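Alkyl hydroperoxide reductase E (Mycobacterium tuberculosis, PDB 5C04) probably catalyses the mycoredoxin-dependent reduction of hydrogen peroxide and organic hydroperoxides to water and alcohols, protecting the cell against oxidative stress. Local coordinates at residues N32-F37 / R117-V122; F130-Q135 / R143-A148. The protein carries 1 engineered substitution. One frame throughout, in Å; residues are numbered along the deposited sequence.

Interaction 1 (N32-F37 / R117-V122); sequences NVLLVF and RGTFVV
Phe-37 and Phe-120 touch at their rims on one face of the central sheet of the thioredoxin fold. Their ring planes stand 84° apart, and neither ring is stacked on the other. The touch is made by Phe-37 CE1 and Phe-120 CD1, 3.8 Å apart. Tyr-105 meets both rings. The carbonyl oxygen of Gly-118 lies at the edge of the Phe-37 ring and close to the start of the side chain, with Gly-118 O 3.3 Å from Phe-37 CB. Farther along the same face, Leu-35 CD1 reaches Val-122 CG2 at 4.0 Å.

Leu-34, Val-36, Thr-119 and Val-121 point to the other face. Leu-34 has CG anti to the backbone N (chi1 180°). Its CD1 bends across to Thr-119 CG2 at 3.6 Å and also touches Val-121 CG2. The hydroxyl of Thr-119 is hydrogen-bonded to Glu-132 and Arg-140. Trp-145 packs on Leu-34, Val-36 and Thr-119, and Ala-148 on Val-121.

The strands are antiparallel. Val-33 with Val-122 and Leu-35 with Phe-120 are hydrogen-bonded pairs with two bonds each. A fifth bond, Phe-37 N to Gly-118 O at 2.9 Å, is more bent, at 136° at the hydrogen.

Arg-117 begins segment 117-122. Its side chain lies beside Cys-46, the probable active-site residue on helix 44-55. The contact is thus a buried ladder of paired amides with apolar side chains on both faces. Arg-117 finds its salt-bridge partner, Glu-49, on that helix.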
loop_
_atom_site.group_PDB
_atom_site.type_symbol
_atom_site.label_atom_id
_atom_site.label_comp_id
_atom_site.label_asym_id
_atom_site.label_seq_id
_atom_site.Cartn_x
_atom_site.Cartn_y
_atom_site.Cartn_z
ATOM N N ASN A 32 -3.176 -13.053 -25.701
ATOM C CA ASN A 32 -4.316 -12.402 -25.073
ATOM C C ASN A 32 -3.978 -12.190 -23.601
ATOM O O ASN A 32 -3.344 -13.046 -22.973
ATOM C CB ASN A 32 -5.586 -13.238 -25.217
ATOM C CG ASN A 32 -5.871 -13.590 -26.662
ATOM O OD1 ASN A 32 -6.027 -12.694 -27.490
ATOM N ND2 ASN A 32 -5.900 -14.883 -26.973
ATOM N N VAL A 33 -4.414 -11.061 -23.068
ATOM C CA VAL A 33 -4.069 -10.677 -21.696
ATOM C C VAL A 33 -5.318 -10.502 -20.859
ATOM O O VAL A 33 -6.191 -9.687 -21.183
ATOM C CB VAL A 33 -3.229 -9.391 -21.655
ATOM C CG1 VAL A 33 -2.783 -9.093 -20.219
ATOM C CG2 VAL A 33 -2.003 -9.464 -22.555
ATOM N N LEU A 34 -5.346 -11.220 -19.736
ATOM C CA LEU A 34 -6.373 -11.079 -18.716
ATOM C C LEU A 34 -5.832 -10.094 -17.681
ATOM O O LEU A 34 -4.785 -10.357 -17.063
ATOM C CB LEU A 34 -6.649 -12.411 -18.026
ATOM C CG LEU A 34 -7.710 -12.406 -16.930
ATOM C CD1 LEU A 34 -9.107 -12.143 -17.456
ATOM C CD2 LEU A 34 -7.660 -13.708 -16.149
ATOM N N LEU A 35 -6.544 -8.992 -17.532
ATOM C CA LEU A 35 -6.225 -7.968 -16.498
ATOM C C LEU A 35 -7.199 -8.109 -15.353
ATOM O O LEU A 35 -8.414 -7.906 -15.536
ATOM C CB LEU A 35 -6.364 -6.559 -17.069
ATOM C CG LEU A 35 -5.498 -6.243 -18.292
ATOM C CD1 LEU A 35 -5.743 -4.825 -18.755
ATOM C CD2 LEU A 35 -4.026 -6.476 -18.011
ATOM N N VAL A 36 -6.675 -8.482 -14.174
ATOM C CA VAL A 36 -7.497 -8.665 -12.973
ATOM C C VAL A 36 -7.174 -7.529 -11.978
ATOM O O VAL A 36 -6.242 -7.619 -11.160
ATOM C CB VAL A 36 -7.291 -10.054 -12.327
ATOM C CG1 VAL A 36 -8.229 -10.223 -11.130
ATOM C CG2 VAL A 36 -7.503 -11.179 -13.378
ATOM N N PHE A 37 -7.946 -6.464 -12.075
ATOM C CA PHE A 37 -7.864 -5.375 -11.062
ATOM C C PHE A 37 -8.502 -5.867 -9.784
ATOM O O PHE A 37 -9.531 -6.545 -9.817
ATOM C CB PHE A 37 -8.578 -4.117 -11.554
ATOM C CG PHE A 37 -7.869 -3.415 -12.681
ATOM C CD1 PHE A 37 -8.109 -3.757 -14.011
ATOM C CD2 PHE A 37 -6.985 -2.379 -12.423
ATOM C CE1 PHE A 37 -7.473 -3.089 -15.054
ATOM C CE2 PHE A 37 -6.353 -1.699 -13.460
ATOM C CZ PHE A 37 -6.588 -2.066 -14.765
ATOM N N ARG A 117 -13.354 -4.287 -8.601
ATOM C CA ARG A 117 -13.078 -5.593 -9.190
ATOM C C ARG A 117 -13.329 -5.545 -10.698
ATOM O O ARG A 117 -14.309 -6.105 -11.217
ATOM C CB ARG A 117 -13.901 -6.691 -8.475
ATOM C CG ARG A 117 -13.505 -6.835 -7.017
ATOM C CD ARG A 117 -14.092 -8.071 -6.304
ATOM N NE ARG A 117 -13.915 -7.876 -4.875
ATOM C CZ ARG A 117 -12.765 -8.006 -4.218
ATOM N NH1 ARG A 117 -11.707 -8.500 -4.823
ATOM N NH2 ARG A 117 -12.687 -7.604 -2.944
ATOM N N GLY A 118 -12.439 -4.850 -11.385
ATOM C CA GLY A 118 -12.481 -4.696 -12.836
ATOM C C GLY A 118 -11.730 -5.828 -13.494
ATOM O O GLY A 118 -10.662 -6.240 -13.038
ATOM N N THR A 119 -12.268 -6.360 -14.590
ATOM C CA THR A 119 -11.572 -7.402 -15.319
ATOM C C THR A 119 -11.690 -7.121 -16.809
ATOM O O THR A 119 -12.767 -6.766 -17.281
ATOM C CB THR A 119 -12.183 -8.801 -15.100
ATOM O OG1 THR A 119 -12.675 -8.943 -13.762
ATOM C CG2 THR A 119 -11.177 -9.900 -15.466
ATOM N N PHE A 120 -10.600 -7.304 -17.520
ATOM C CA PHE A 120 -10.575 -7.122 -18.963
ATOM C C PHE A 120 -9.812 -8.231 -19.611
ATOM O O PHE A 120 -8.892 -8.806 -19.044
ATOM C CB PHE A 120 -9.894 -5.794 -19.300
ATOM C CG PHE A 120 -10.565 -4.620 -18.698
ATOM C CD1 PHE A 120 -10.181 -4.187 -17.438
ATOM C CD2 PHE A 120 -11.550 -3.923 -19.371
ATOM C CE1 PHE A 120 -10.813 -3.119 -16.847
ATOM C CE2 PHE A 120 -12.183 -2.848 -18.795
ATOM C CZ PHE A 120 -11.800 -2.430 -17.525
ATOM N N VAL A 121 -10.224 -8.578 -20.833
ATOM C CA VAL A 121 -9.390 -9.383 -21.696
ATOM C C VAL A 121 -9.023 -8.522 -22.895
ATOM O O VAL A 121 -9.907 -7.903 -23.520
ATOM C CB VAL A 121 -10.087 -10.674 -22.137
ATOM C CG1 VAL A 121 -9.216 -11.373 -23.181
ATOM C CG2 VAL A 121 -10.379 -11.572 -20.944
ATOM N N VAL A 122 -7.719 -8.456 -23.160
ATOM C CA VAL A 122 -7.149 -7.661 -24.242
ATOM C C VAL A 122 -6.676 -8.637 -25.290
ATOM O O VAL A 122 -5.918 -9.571 -24.998
ATOM C CB VAL A 122 -5.946 -6.800 -23.761
ATOM C CG1 VAL A 122 -5.425 -5.920 -24.883
ATOM C CG2 VAL A 122 -6.336 -5.941 -22.572
#

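Interaction 2 (F130-Q135 / R143-A148)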
loop_
_atom_site.group_PDB
_atom_site.type_symbol
_atom_site.label_atom_id
_atom_site.label_comp_id
_atom_site.label_asym_id
_atom_site.label_seq_id
_atom_site.Cartn_x
_atom_site.Cartn_y
_atom_site.Cartn_z
ATOM N N PHE A 130 -13.461 -8.311 -23.561
ATOM C CA PHE A 130 -14.286 -8.648 -22.426
ATOM C C PHE A 130 -14.044 -7.540 -21.401
ATOM O O PHE A 130 -12.903 -7.073 -21.262
ATOM C CB PHE A 130 -13.874 -10.010 -21.845
ATOM C CG PHE A 130 -14.552 -10.346 -20.556
ATOM C CD1 PHE A 130 -15.831 -10.875 -20.517
ATOM C CD2 PHE A 130 -13.912 -10.112 -19.340
ATOM C CE1 PHE A 130 -16.449 -11.190 -19.311
ATOM C CE2 PHE A 130 -14.532 -10.397 -18.154
ATOM C CZ PHE A 130 -15.798 -10.908 -18.110
ATOM N N ALA A 131 -15.109 -7.138 -20.710
ATOM C CA ALA A 131 -15.018 -6.059 -19.715
ATOM C C ALA A 131 -16.088 -6.196 -18.660
ATOM O O ALA A 131 -17.274 -6.309 -18.975
ATOM C CB ALA A 131 -15.107 -4.695 -20.388
ATOM N N GLU A 132 -15.683 -6.179 -17.387
ATOM C CA GLU A 132 -16.653 -6.161 -16.314
ATOM C C GLU A 132 -16.099 -5.339 -15.165
ATOM O O GLU A 132 -14.869 -5.137 -15.070
ATOM C CB GLU A 132 -16.961 -7.564 -15.816
ATOM C CG GLU A 132 -15.804 -8.202 -15.054
ATOM C CD GLU A 132 -16.030 -9.608 -14.561
ATOM O OE1 GLU A 132 -17.177 -10.134 -14.643
ATOM O OE2 GLU A 132 -15.030 -10.208 -14.071
ATOM N N MET A 133 -16.997 -4.894 -14.295
ATOM C CA MET A 133 -16.577 -4.271 -13.035
ATOM C C MET A 133 -17.565 -4.543 -11.934
ATOM O O MET A 133 -18.716 -4.102 -11.999
ATOM C CB MET A 133 -16.396 -2.760 -13.175
ATOM C CG MET A 133 -15.634 -2.138 -12.008
ATOM S SD MET A 133 -15.759 -0.340 -11.895
ATOM C CE MET A 133 -17.447 -0.105 -11.353
ATOM N N LYS A 134 -17.118 -5.289 -10.928
ATOM C CA LYS A 134 -17.892 -5.538 -9.728
ATOM C C LYS A 134 -17.393 -4.674 -8.567
ATOM O O LYS A 134 -16.267 -4.162 -8.589
ATOM C CB LYS A 134 -17.857 -7.031 -9.377
ATOM C CG LYS A 134 -18.337 -7.936 -10.512
ATOM C CD LYS A 134 -19.749 -7.595 -10.938
ATOM C CE LYS A 134 -20.357 -8.699 -11.790
ATOM N NZ LYS A 134 -19.546 -8.904 -13.021
ATOM N N GLN A 135 -18.227 -4.522 -7.550
ATOM C CA GLN A 135 -17.863 -3.754 -6.375
ATOM C C GLN A 135 -16.926 -4.529 -5.442
ATOM O O GLN A 135 -16.782 -5.759 -5.549
ATOM C CB GLN A 135 -19.122 -3.308 -5.625
ATOM C CG GLN A 135 -20.011 -2.367 -6.433
ATOM C CD GLN A 135 -19.323 -1.057 -6.772
ATOM O OE1 GLN A 135 -18.846 -0.352 -5.892
ATOM N NE2 GLN A 135 -19.245 -0.740 -8.062
ATOM N N ARG A 143 -15.577 -18.236 -14.550
ATOM C CA ARG A 143 -15.995 -18.909 -15.788
ATOM C C ARG A 143 -16.071 -17.963 -16.994
ATOM O O ARG A 143 -15.800 -18.334 -18.126
ATOM C CB ARG A 143 -17.369 -19.571 -15.618
ATOM C CG ARG A 143 -17.519 -20.543 -14.467
ATOM C CD ARG A 143 -18.946 -21.096 -14.486
ATOM N NE ARG A 143 -19.928 -20.004 -14.438
ATOM C CZ ARG A 143 -21.163 -20.031 -14.938
ATOM N NH1 ARG A 143 -21.650 -21.122 -15.533
ATOM N NH2 ARG A 143 -21.930 -18.946 -14.825
ATOM N N LEU A 144 -16.438 -16.713 -16.735
ATOM C CA LEU A 144 -16.539 -15.719 -17.778
ATOM C C LEU A 144 -15.148 -15.404 -18.348
ATOM O O LEU A 144 -14.965 -15.121 -19.532
ATOM C CB LEU A 144 -17.232 -14.466 -17.245
ATOM C CG LEU A 144 -18.575 -14.654 -16.498
ATOM C CD1 LEU A 144 -19.065 -13.318 -15.946
ATOM C CD2 LEU A 144 -19.641 -15.292 -17.358
ATOM N N TRP A 145 -14.144 -15.433 -17.469
ATOM C CA TRP A 145 -12.795 -15.143 -17.881
ATOM C C TRP A 145 -12.221 -16.212 -18.781
ATOM O O TRP A 145 -11.683 -15.918 -19.817
ATOM C CB TRP A 145 -11.871 -15.045 -16.647
ATOM C CG TRP A 145 -12.303 -14.096 -15.548
ATOM C CD1 TRP A 145 -13.376 -13.221 -15.531
ATOM C CD2 TRP A 145 -11.614 -13.894 -14.305
ATOM N NE1 TRP A 145 -13.410 -12.544 -14.331
ATOM C CE2 TRP A 145 -12.323 -12.916 -13.579
ATOM C CE3 TRP A 145 -10.464 -14.461 -13.744
ATOM C CZ2 TRP A 145 -11.902 -12.470 -12.319
ATOM C CZ3 TRP A 145 -10.054 -14.019 -12.510
ATOM C CH2 TRP A 145 -10.784 -13.062 -11.805
ATOM N N THR A 146 -12.336 -17.463 -18.351
ATOM C CA THR A 146 -11.874 -18.561 -19.187
ATOM C C THR A 146 -12.645 -18.601 -20.514
ATOM O O THR A 146 -12.053 -18.836 -21.551
ATOM C CB THR A 146 -11.991 -19.923 -18.486
ATOM O OG1 THR A 146 -13.322 -20.132 -18.035
ATOM C CG2 THR A 146 -11.079 -20.009 -17.291
ATOM N N ASP A 147 -13.952 -18.351 -20.482
ATOM C CA ASP A 147 -14.732 -18.326 -21.722
ATOM C C ASP A 147 -14.247 -17.254 -22.689
ATOM O O ASP A 147 -14.147 -17.472 -23.885
ATOM C CB ASP A 147 -16.206 -18.092 -21.414
ATOM C CG ASP A 147 -17.038 -17.967 -22.663
ATOM O OD1 ASP A 147 -17.217 -19.009 -23.326
ATOM O OD2 ASP A 147 -17.436 -16.834 -23.020
ATOM N N ALA A 148 -13.949 -16.068 -22.154
ATOM C CA ALA A 148 -13.494 -14.957 -22.957
ATOM C C ALA A 148 -12.157 -15.258 -23.639
ATOM O O ALA A 148 -11.954 -14.954 -24.811
ATOM C CB ALA A 148 -13.374 -13.705 -22.078
#
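Phe-130 and Trp-145 bring their rings together obliquely, with planes 64° apart and Phe-130 CE2 4.0 Å from Trp-145 CD1. One face of the Phe-130 ring has the backbone oxygen of Leu-144 above it, displaced toward the rim. The Trp-145 ring has Glu-132 OE2 at its edge, near the ring plane. The contact belongs to the C-terminal beta-beta-alpha half of the thioredoxin fold. Helix 143-150 packs here against edge strand 128-134 and runs nearly antiparallel to it.

With chi1 at 172°, the Phe-130 side chain leads away from its own amide nitrogen and runs along the helix. Its CB rests on Ala-148 CB at 3.7 Å, while CZ at the far end meets Leu-144 CB at 3.9 Å. The side chain therefore spans about one helical turn.

Glu-132 extends its chain to the indole. Trp-145 NE1 donates to Glu-132 OE2 at 2.9 Å, on the syn side of the carboxylate, 30° out of its plane. Thr-119 OG1 is a second partner of OE2. Two bonds thus grip this buried oxygen, which probably favours the charged carboxylate. The other oxygen is held from the same strand: Lys-134 NZ forms a salt bridge with Glu-132 OE1 at 3.1 Å.

Both segments of interaction 1 come before those of interaction 2 in the chain, and the centres of the two contacts lie about 8 Å apart. Both rest on one mixed sheet. Strand 114-122 has strand 32-37 on one side and strand 128-134 on the other, both antiparallel to it. Helix 143-150 then packs on the sheet face that carries Leu-34, Val-36 and Thr-119. The two contacts touch directly: Arg-117 N is probably hydrogen-bonded to Lys-134 O at 2.9 Å, and Thr-119 CG2 packs on Trp-145 NE1. Sheet pairing and helix packing thus form one continuous core, with the probable active site beside the Arg-117 end of strand 114-122.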